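Local coordinates for hemerythrin HHE cation binding domain protein (PDB 6TYJ) that binds zinc and iron ions at a histidine- and carboxylate-rich site within a hemerythrin-like helical bundle, at residues 16-30 against 43-57. Sequence-based numbering, arbitrary orientation. Where two conformers were deposited one is given.
Sequences LKEHHVVIKGLGRKI and LFDELLIELDIHFRI. With ZN (zinc ion), chain B; ZN (zinc ion), chain E.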
ATOM      1  N   LEU A  16       0.627 -10.048   3.380  1.00 24.22           N
ATOM      2  CA  LEU A  16       1.146  -8.978   2.542  1.00 20.42           C
ATOM      3  C   LEU A  16       1.047  -9.342   1.070  1.00 24.94           C
ATOM      4  O   LEU A  16       0.699  -8.490   0.253  1.00 26.91           O
ATOM      5  CB  LEU A  16       2.589  -8.642   2.894  1.00 24.77           C
ATOM      6  CG  LEU A  16       2.741  -7.995   4.272  1.00 22.77           C
ATOM      7  CD1 LEU A  16       4.205  -7.839   4.534  1.00 30.04           C
ATOM      8  CD2 LEU A  16       2.037  -6.647   4.270  1.00 23.26           C
ATOM      9  N   LYS A  17       1.367 -10.586   0.709  1.00 23.68           N
ATOM     10  CA  LYS A  17       1.278 -10.950  -0.699  1.00 27.96           C
ATOM     11  C   LYS A  17      -0.160 -10.886  -1.180  1.00 29.62           C
ATOM     12  O   LYS A  17      -0.435 -10.402  -2.295  1.00 27.57           O
ATOM     13  CB  LYS A  17       1.893 -12.339  -0.925  1.00 28.03           C
ATOM     14  CG  LYS A  17       3.406 -12.321  -0.764  1.00 31.11           C
ATOM     15  CD  LYS A  17       4.034 -13.716  -0.784  1.00 42.91           C
ATOM     16  CE  LYS A  17       4.240 -14.194  -2.187  1.00 53.19           C
ATOM     17  NZ  LYS A  17       4.619 -15.640  -2.194  1.00 60.51           N
ATOM     18  N   GLU A  18      -1.101 -11.370  -0.369  1.00 28.16           N
ATOM     19  CA  GLU A  18      -2.495 -11.299  -0.800  1.00 29.95           C
ATOM     20  C   GLU A  18      -2.946  -9.852  -0.930  1.00 30.11           C
ATOM     21  O   GLU A  18      -3.735  -9.516  -1.822  1.00 27.64           O
ATOM     22  CB  GLU A  18      -3.391 -12.062   0.176  1.00 30.45           C
ATOM     23  CG  GLU A  18      -3.222 -13.566   0.085  1.00 34.88           C
ATOM     24  CD  GLU A  18      -4.004 -14.316   1.142  1.00 56.95           C
ATOM     25  OE1 GLU A  18      -5.049 -13.798   1.592  1.00 66.86           O
ATOM     26  OE2 GLU A  18      -3.568 -15.426   1.524  1.00 61.69           O
ATOM     27  N   HIS A  19      -2.448  -8.970  -0.065  1.00 26.99           N
ATOM     28  CA  HIS A  19      -2.874  -7.580  -0.177  1.00 23.71           C
ATOM     29  C   HIS A  19      -2.214  -6.879  -1.361  1.00 26.05           C
ATOM     30  O   HIS A  19      -2.839  -6.004  -1.982  1.00 22.45           O
ATOM     31  CB  HIS A  19      -2.599  -6.832   1.128  1.00 19.45           C
ATOM     32  CG  HIS A  19      -3.467  -5.619   1.278  1.00 20.41           C
ATOM     33  ND1 HIS A  19      -3.004  -4.414   1.767  1.00 22.63           N
ATOM     34  CD2 HIS A  19      -4.778  -5.429   0.984  1.00 20.96           C
ATOM     35  CE1 HIS A  19      -3.990  -3.539   1.775  1.00 20.71           C
ATOM     36  NE2 HIS A  19      -5.077  -4.125   1.305  1.00 22.06           N
ATOM     37  N   HIS A  20      -0.979  -7.267  -1.714  1.00 23.33           N
ATOM     38  CA  HIS A  20      -0.367  -6.744  -2.941  1.00 22.48           C
ATOM     39  C   HIS A  20      -1.209  -7.107  -4.163  1.00 24.48           C
ATOM     40  O   HIS A  20      -1.350  -6.290  -5.079  1.00 24.58           O
ATOM     41  CB  HIS A  20       1.062  -7.275  -3.132  1.00 24.05           C
ATOM     42  CG  HIS A  20       2.088  -6.663  -2.215  1.00 22.60           C
ATOM     43  ND1 HIS A  20       3.290  -7.285  -1.943  1.00 25.28           N
ATOM     44  CD2 HIS A  20       2.109  -5.489  -1.541  1.00 22.18           C
ATOM     45  CE1 HIS A  20       3.988  -6.542  -1.097  1.00 23.87           C
ATOM     46  NE2 HIS A  20       3.311  -5.432  -0.866  1.00 23.14           N
ATOM     47  N   VAL A  21      -1.769  -8.329  -4.188  1.00 25.57           N
ATOM     48  CA  VAL A  21      -2.641  -8.750  -5.287  1.00 27.31           C
ATOM     49  C   VAL A  21      -3.871  -7.862  -5.371  1.00 25.44           C
ATOM     50  O   VAL A  21      -4.299  -7.463  -6.468  1.00 27.64           O
ATOM     51  CB  VAL A  21      -3.040 -10.229  -5.123  1.00 26.80           C
ATOM     52  CG1 VAL A  21      -4.182 -10.571  -6.058  1.00 34.30           C
ATOM     53  CG2 VAL A  21      -1.839 -11.133  -5.354  1.00 30.03           C
ATOM     54  N   VAL A  22      -4.468  -7.556  -4.217  1.00 23.33           N
ATOM     55  CA  VAL A  22      -5.615  -6.653  -4.151  1.00 22.76           C
ATOM     56  C   VAL A  22      -5.258  -5.298  -4.739  1.00 26.35           C
ATOM     57  O   VAL A  22      -6.002  -4.735  -5.549  1.00 24.48           O
ATOM     58  CB  VAL A  22      -6.101  -6.501  -2.696  1.00 23.86           C
ATOM     59  CG1 VAL A  22      -6.990  -5.249  -2.556  1.00 27.93           C
ATOM     60  CG2 VAL A  22      -6.850  -7.743  -2.247  1.00 30.09           C
ATOM     61  N   ILE A  23      -4.130  -4.743  -4.305  1.00 22.74           N
ATOM     62  CA  ILE A  23      -3.726  -3.408  -4.731  1.00 20.35           C
ATOM     63  C   ILE A  23      -3.450  -3.393  -6.229  1.00 21.11           C
ATOM     64  O   ILE A  23      -3.895  -2.486  -6.950  1.00 21.09           O
ATOM     65  CB  ILE A  23      -2.507  -2.952  -3.913  1.00 21.58           C
ATOM     66  CG1 ILE A  23      -2.978  -2.603  -2.491  1.00 21.06           C
ATOM     67  CG2 ILE A  23      -1.803  -1.761  -4.615  1.00 21.20           C
ATOM     68  CD1 ILE A  23      -1.830  -2.519  -1.495  1.00 24.34           C
ATOM     69  N   LYS A  24      -2.728  -4.401  -6.719  1.00 20.75           N
ATOM     70  CA  LYS A  24      -2.473  -4.498  -8.152  1.00 23.11           C
ATOM     71  C   LYS A  24      -3.776  -4.645  -8.914  1.00 26.76           C
ATOM     72  O   LYS A  24      -3.942  -4.061 -10.004  1.00 24.95           O
ATOM     73  CB  LYS A  24      -1.533  -5.676  -8.427  1.00 27.67           C
ATOM     74  CG  LYS A  24      -1.174  -5.852  -9.896  1.00 32.02           C
ATOM     75  CD  LYS A  24      -0.306  -7.084 -10.124  1.00 38.58           C
ATOM     76  CE  LYS A  24      -0.099  -7.323 -11.614  1.00 50.54           C
ATOM     77  NZ  LYS A  24       0.529  -8.649 -11.880  1.00 60.92           N
ATOM     78  N   GLY A  25      -4.730  -5.387  -8.347  1.00 23.12           N
ATOM     79  CA  GLY A  25      -6.007  -5.569  -9.023  1.00 25.57           C
ATOM     80  C   GLY A  25      -6.780  -4.271  -9.142  1.00 23.04           C
ATOM     81  O   GLY A  25      -7.363  -3.981 -10.198  1.00 24.45           O
ATOM     82  N   LEU A  26      -6.793  -3.472  -8.067  1.00 23.27           N
ATOM     83  CA  LEU A  26      -7.412  -2.156  -8.138  1.00 20.72           C
ATOM     84  C   LEU A  26      -6.714  -1.286  -9.170  1.00 21.55           C
ATOM     85  O   LEU A  26      -7.375  -0.568  -9.917  1.00 22.53           O
ATOM     86  CB  LEU A  26      -7.390  -1.477  -6.770  1.00 20.13           C
ATOM     87  CG  LEU A  26      -8.503  -1.974  -5.849  1.00 23.09           C
ATOM     88  CD1 LEU A  26      -8.198  -1.526  -4.411  1.00 21.15           C
ATOM     89  CD2 LEU A  26      -9.870  -1.480  -6.272  1.00 24.95           C
ATOM     90  N   GLY A  27      -5.376  -1.330  -9.212  1.00 21.53           N
ATOM     91  CA  GLY A  27      -4.640  -0.558 -10.207  1.00 24.68           C
ATOM     92  C   GLY A  27      -5.011  -0.934 -11.631  1.00 24.08           C
ATOM     93  O   GLY A  27      -5.104  -0.068 -12.502  1.00 23.08           O
ATOM     94  N   ARG A  28      -5.216  -2.232 -11.889  1.00 23.33           N
ATOM     95  CA  ARG A  28      -5.637  -2.676 -13.217  1.00 25.84           C
ATOM     96  C   ARG A  28      -7.060  -2.201 -13.529  1.00 27.18           C
ATOM     97  O   ARG A  28      -7.330  -1.711 -14.638  1.00 27.47           O
ATOM     98  CB  ARG A  28      -5.508  -4.205 -13.295  1.00 32.22           C
ATOM     99  CG  ARG A  28      -6.016  -4.843 -14.571  1.00 39.50           C
ATOM    100  CD  ARG A  28      -5.808  -6.362 -14.563  1.00 51.21           C
ATOM    101  NE  ARG A  28      -6.518  -7.047 -13.478  1.00 68.94           N
ATOM    102  CZ  ARG A  28      -5.967  -7.432 -12.322  1.00 74.42           C
ATOM    103  NH1 ARG A  28      -4.679  -7.203 -12.069  1.00 72.34           N
ATOM    104  NH2 ARG A  28      -6.706  -8.056 -11.409  1.00 68.01           N
ATOM    105  N   LYS A  29      -7.977  -2.284 -12.552  1.00 26.16           N
ATOM    106  CA  LYS A  29      -9.345  -1.818 -12.792  1.00 27.88           C
ATOM    107  C   LYS A  29      -9.379  -0.317 -13.058  1.00 24.31           C
ATOM    108  O   LYS A  29     -10.119   0.153 -13.939  1.00 24.67           O
ATOM    109  CB  LYS A  29     -10.253  -2.167 -11.607  1.00 26.29           C
ATOM    110  CG  LYS A  29     -10.477  -3.640 -11.415  1.00 34.84           C
ATOM    111  CD  LYS A  29     -11.661  -3.894 -10.513  1.00 46.31           C
ATOM    112  CE  LYS A  29     -12.954  -3.504 -11.209  1.00 55.05           C
ATOM    113  NZ  LYS A  29     -14.132  -4.133 -10.543  1.00 62.59           N
ATOM    114  N   ILE A  30      -8.598   0.450 -12.303  1.00 19.89           N
ATOM    115  CA  ILE A  30      -8.491   1.884 -12.557  1.00 17.50           C
ATOM    116  C   ILE A  30      -8.017   2.134 -13.976  1.00 26.13           C
ATOM    117  O   ILE A  30      -8.640   2.895 -14.727  1.00 22.41           O
ATOM    118  CB  ILE A  30      -7.560   2.538 -11.523  1.00 18.84           C
ATOM    119  CG1 ILE A  30      -8.228   2.452 -10.162  1.00 17.07           C
ATOM    120  CG2 ILE A  30      -7.268   3.996 -11.932  1.00 21.31           C
ATOM    121  CD1 ILE A  30      -7.259   2.700  -9.022  1.00 17.76           C
ATOM    122  N   LEU A  43     -12.977   3.819  -7.929  1.00 20.02           N
ATOM    123  CA  LEU A  43     -11.903   2.846  -7.805  1.00 19.14           C
ATOM    124  C   LEU A  43     -10.641   3.487  -7.247  1.00 21.27           C
ATOM    125  O   LEU A  43      -9.922   2.871  -6.445  1.00 20.02           O
ATOM    126  CB  LEU A  43     -11.641   2.223  -9.182  1.00 19.84           C
ATOM    127  CG  LEU A  43     -12.644   1.163  -9.655  1.00 18.30           C
ATOM    128  CD1 LEU A  43     -12.335   0.948 -11.151  1.00 19.11           C
ATOM    129  CD2 LEU A  43     -12.545  -0.160  -8.874  1.00 21.13           C
ATOM    130  N   PHE A  44     -10.356   4.730  -7.642  1.00 17.19           N
ATOM    131  CA  PHE A  44      -9.176   5.394  -7.113  1.00 17.02           C
ATOM    132  C   PHE A  44      -9.306   5.634  -5.607  1.00 18.94           C
ATOM    133  O   PHE A  44      -8.336   5.431  -4.873  1.00 16.45           O
ATOM    134  CB  PHE A  44      -8.930   6.709  -7.839  1.00 18.00           C
ATOM    135  CG  PHE A  44      -7.673   7.390  -7.408  1.00 18.56           C
ATOM    136  CD1 PHE A  44      -6.447   6.800  -7.651  1.00 23.40           C
ATOM    137  CD2 PHE A  44      -7.716   8.635  -6.773  1.00 17.98           C
ATOM    138  CE1 PHE A  44      -5.260   7.427  -7.228  1.00 22.10           C
ATOM    139  CE2 PHE A  44      -6.532   9.274  -6.380  1.00 19.80           C
ATOM    140  CZ  PHE A  44      -5.314   8.668  -6.620  1.00 19.17           C
ATOM    141  N   ASP A  45     -10.482   6.062  -5.135  1.00 17.42           N
ATOM    142  CA  ASP A  45     -10.690   6.161  -3.685  1.00 18.36           C
ATOM    143  C   ASP A  45     -10.464   4.820  -3.005  1.00 20.50           C
ATOM    144  O   ASP A  45      -9.917   4.758  -1.885  1.00 17.14           O
ATOM    145  CB  ASP A  45     -12.100   6.635  -3.380  1.00 20.00           C
ATOM    146  CG  ASP A  45     -12.298   8.118  -3.601  1.00 28.16           C
ATOM    147  OD1 ASP A  45     -11.312   8.868  -3.781  1.00 27.83           O
ATOM    148  OD2 ASP A  45     -13.475   8.523  -3.571  1.00 35.43           O
ATOM    149  N   GLU A  46     -10.954   3.731  -3.618  1.00 18.86           N
ATOM    150  CA  GLU A  46     -10.774   2.408  -3.007  1.00 19.36           C
ATOM    151  C   GLU A  46      -9.301   2.072  -2.897  1.00 19.87           C
ATOM    152  O   GLU A  46      -8.850   1.538  -1.869  1.00 19.03           O
ATOM    153  CB  GLU A  46     -11.499   1.342  -3.836  1.00 19.54           C
ATOM    154  CG  GLU A  46     -13.011   1.493  -3.813  1.00 19.69           C
ATOM    155  CD  GLU A  46     -13.709   0.532  -4.758  1.00 28.42           C
ATOM    156  OE1 GLU A  46     -13.422  -0.683  -4.712  1.00 26.98           O
ATOM    157  OE2 GLU A  46     -14.551   1.001  -5.544  1.00 29.49           O
ATOM    158  N   LEU A  47      -8.524   2.428  -3.929  1.00 18.33           N
ATOM    159  CA  LEU A  47      -7.076   2.213  -3.892  1.00 17.96           C
ATOM    160  C   LEU A  47      -6.423   3.020  -2.780  1.00 17.76           C
ATOM    161  O   LEU A  47      -5.549   2.505  -2.066  1.00 19.88           O
ATOM    162  CB  LEU A  47      -6.457   2.577  -5.249  1.00 18.73           C
ATOM    163  CG  LEU A  47      -4.917   2.523  -5.297  1.00 19.13           C
ATOM    164  CD1 LEU A  47      -4.394   1.116  -4.946  1.00 21.99           C
ATOM    165  CD2 LEU A  47      -4.430   2.919  -6.708  1.00 20.91           C
ATOM    166  N   LEU A  48      -6.845   4.276  -2.599  1.00 15.64           N
ATOM    167  CA  LEU A  48      -6.252   5.096  -1.545  1.00 16.43           C
ATOM    168  C   LEU A  48      -6.501   4.459  -0.183  1.00 17.55           C
ATOM    169  O   LEU A  48      -5.624   4.505   0.692  1.00 18.27           O
ATOM    170  CB  LEU A  48      -6.818   6.519  -1.579  1.00 17.74           C
ATOM    171  CG  LEU A  48      -6.449   7.423  -2.773  1.00 22.47           C
ATOM    172  CD1 LEU A  48      -7.176   8.756  -2.706  1.00 27.26           C
ATOM    173  CD2 LEU A  48      -4.916   7.598  -2.885  1.00 27.63           C
ATOM    174  N   ILE A  49      -7.707   3.923   0.042  1.00 15.95           N
ATOM    175  CA  ILE A  49      -8.003   3.255   1.318  0.51 16.17           C
ATOM    176  C   ILE A  49      -7.060   2.077   1.530  1.00 18.73           C
ATOM    177  O   ILE A  49      -6.426   1.936   2.595  1.00 18.99           O
ATOM    178  CB  ILE A  49      -9.479   2.816   1.350  0.51 18.49           C
ATOM    179  CG1 ILE A  49     -10.400   4.045   1.399  0.51 19.83           C
ATOM    180  CG2 ILE A  49      -9.740   1.826   2.495  0.51 18.44           C
ATOM    181  CD1 ILE A  49     -11.848   3.732   1.157  0.51 19.40           C
ATOM    182  N   GLU A  50      -6.954   1.197   0.527  1.00 16.91           N
ATOM    183  CA  GLU A  50      -6.119   0.013   0.672  1.00 17.84           C
ATOM    184  C   GLU A  50      -4.656   0.396   0.814  1.00 19.37           C
ATOM    185  O   GLU A  50      -3.921  -0.233   1.577  1.00 19.30           O
ATOM    186  CB  GLU A  50      -6.329  -0.947  -0.522  1.00 18.38           C
ATOM    187  CG  GLU A  50      -7.766  -1.487  -0.597  1.00 18.50           C
ATOM    188  CD  GLU A  50      -8.261  -2.063   0.716  1.00 19.98           C
ATOM    189  OE1 GLU A  50      -7.578  -2.938   1.287  1.00 20.71           O
ATOM    190  OE2 GLU A  50      -9.361  -1.658   1.155  1.00 21.61           O
ATOM    191  N   LEU A  51      -4.216   1.437   0.101  1.00 16.92           N
ATOM    192  CA  LEU A  51      -2.826   1.871   0.206  0.57 17.83           C
ATOM    193  C   LEU A  51      -2.526   2.396   1.604  1.00 19.53           C
ATOM    194  O   LEU A  51      -1.502   2.043   2.195  1.00 21.16           O
ATOM    195  CB  LEU A  51      -2.519   2.938  -0.850  0.57 22.19           C
ATOM    196  CG  LEU A  51      -1.130   3.584  -0.841  0.57 21.10           C
ATOM    197  CD1 LEU A  51      -0.036   2.528  -0.767  0.57 23.95           C
ATOM    198  CD2 LEU A  51      -0.923   4.488  -2.066  0.57 24.68           C
ATOM    199  N   ASP A  52      -3.400   3.262   2.126  1.00 18.51           N
ATOM    200  CA  ASP A  52      -3.278   3.769   3.498  1.00 19.96           C
ATOM    201  C   ASP A  52      -3.056   2.635   4.481  1.00 24.76           C
ATOM    202  O   ASP A  52      -2.090   2.647   5.262  1.00 25.64           O
ATOM    203  CB  ASP A  52      -4.549   4.552   3.852  1.00 20.69           C
ATOM    204  CG  ASP A  52      -4.544   5.116   5.259  1.00 29.54           C
ATOM    205  OD1 ASP A  52      -3.464   5.340   5.818  1.00 34.17           O
ATOM    206  OD2 ASP A  52      -5.637   5.337   5.799  1.00 33.91           O
ATOM    207  N   ILE A  53      -3.925   1.631   4.450  1.00 17.39           N
ATOM    208  CA  ILE A  53      -3.817   0.606   5.484  1.00 18.83           C
ATOM    209  C   ILE A  53      -2.637  -0.320   5.229  1.00 17.20           C
ATOM    210  O   ILE A  53      -2.057  -0.879   6.184  1.00 18.92           O
ATOM    211  CB  ILE A  53      -5.132  -0.162   5.639  1.00 25.33           C
ATOM    212  CG1 ILE A  53      -5.404  -1.073   4.466  1.00 23.91           C
ATOM    213  CG2 ILE A  53      -6.302   0.808   5.794  1.00 25.10           C
ATOM    214  CD1 ILE A  53      -6.872  -1.592   4.516  1.00 26.32           C
ATOM    215  N   HIS A  54      -2.241  -0.475   3.964  1.00 17.18           N
ATOM    216  CA  HIS A  54      -1.117  -1.331   3.630  1.00 15.53           C
ATOM    217  C   HIS A  54       0.186  -0.788   4.188  1.00 17.94           C
ATOM    218  O   HIS A  54       0.944  -1.524   4.851  1.00 16.58           O
ATOM    219  CB  HIS A  54      -1.011  -1.447   2.119  1.00 14.75           C
ATOM    220  CG  HIS A  54       0.011  -2.433   1.679  1.00 16.19           C
ATOM    221  ND1 HIS A  54      -0.227  -3.783   1.663  1.00 20.58           N
ATOM    222  CD2 HIS A  54       1.276  -2.263   1.227  1.00 20.47           C
ATOM    223  CE1 HIS A  54       0.847  -4.415   1.217  1.00 20.04           C
ATOM    224  NE2 HIS A  54       1.773  -3.510   0.957  1.00 22.13           N
ATOM    225  N   PHE A  55       0.462   0.500   3.942  1.00 19.69           N
ATOM    226  CA  PHE A  55       1.691   1.088   4.465  1.00 19.01           C
ATOM    227  C   PHE A  55       1.681   1.097   5.983  1.00 20.97           C
ATOM    228  O   PHE A  55       2.739   0.935   6.597  1.00 20.19           O
ATOM    229  CB  PHE A  55       1.912   2.497   3.912  1.00 19.87           C
ATOM    230  CG  PHE A  55       2.449   2.508   2.506  1.00 24.73           C
ATOM    231  CD1 PHE A  55       2.560   1.329   1.784  1.00 33.51           C
ATOM    232  CD2 PHE A  55       2.873   3.695   1.930  1.00 24.59           C
ATOM    233  CE1 PHE A  55       3.062   1.327   0.476  1.00 33.22           C
ATOM    234  CE2 PHE A  55       3.370   3.705   0.641  1.00 25.24           C
ATOM    235  CZ  PHE A  55       3.470   2.515  -0.085  1.00 24.42           C
ATOM    236  N   ARG A  56       0.507   1.268   6.601  1.00 17.03           N
ATOM    237  CA  ARG A  56       0.454   1.282   8.068  1.00 17.24           C
ATOM    238  C   ARG A  56       0.748  -0.091   8.647  1.00 21.78           C
ATOM    239  O   ARG A  56       1.485  -0.194   9.646  1.00 19.98           O
ATOM    240  CB  ARG A  56      -0.909   1.773   8.541  1.00 24.71           C
ATOM    241  CG  ARG A  56      -1.107   3.266   8.403  1.00 35.03           C
ATOM    242  CD  ARG A  56      -2.396   3.698   9.067  1.00 29.76           C
ATOM    243  NE  ARG A  56      -2.752   5.044   8.649  1.00 34.22           N
ATOM    244  CZ  ARG A  56      -2.463   6.135   9.342  1.00 49.86           C
ATOM    245  NH1 ARG A  56      -1.821   6.035  10.495  1.00 46.01           N
ATOM    246  NH2 ARG A  56      -2.832   7.323   8.888  1.00 55.84           N
ATOM    247  N   ILE A  57       0.154  -1.157   8.087  1.00 21.22           N
ATOM    248  CA  ILE A  57       0.491  -2.452   8.667  0.57 23.90           C
ATOM    249  C   ILE A  57       1.952  -2.789   8.417  1.00 18.51           C
ATOM    250  O   ILE A  57       2.585  -3.406   9.301  1.00 19.41           O
ATOM    251  CB  ILE A  57      -0.443  -3.597   8.218  0.57 20.06           C
ATOM    252  CG1 ILE A  57      -0.270  -3.962   6.749  0.57 17.12           C
ATOM    253  CG2 ILE A  57      -1.904  -3.274   8.547  0.57 25.56           C
ATOM    254  CD1 ILE A  57      -1.050  -5.219   6.403  0.57 26.00           C
TER
HETATM  255 ZN    ZN B 300       3.788  -3.940   0.530  0.90 20.97          ZN
HETATM  256 ZN    ZN E 303     -15.383  -0.927  -6.967  0.63112.91          ZN
HETATM  257  O   HOH W   1     -15.534  -2.788  -8.605  1.00 63.82           O
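Helices 16-30 and 43-57 run antiparallel at 161°, their axes 9.4 Å apart, and His19 meets His54 and Glu50 between them. The zinc ion of chain B joins the two helices, bound by NE2 of His20 and NE2 of His54, each at 2.1 Å; Glu58, His114 and Glu118 complete the site. Behind this first shell, His54 ND1 donates to His19 ND1 (2.8 Å), slightly tilted from both ring planes. His19 in turn donates from its other ring nitrogen, NE2, to the anti lone pair of Glu50 OE1 at 2.8 Å, nearly straight and in the plane of the imidazole; Arg151 salt-bridges the same oxygen. With CG anti to the backbone N (chi1 -173°), the His54 ring reaches in among Leu16, His19, His20 and Ile23, and Ile23 CD1 lies over one of its faces. Farther from this zinc the packing is mostly aliphatic: Leu26 packs on Leu43 and Leu47, and Ile30 CG1 rests on Leu43 CB at 3.6 Å, while Glu46 carries a second zinc ion at the rim. Gripped by zinc at NE2 and by His19 at ND1, the His54 ring is fixed in its rotation, and the Glu50-His19 pair behind it probably makes its NE2 a stronger zinc donor, a second-shell effect within this hemerythrin-type bundle.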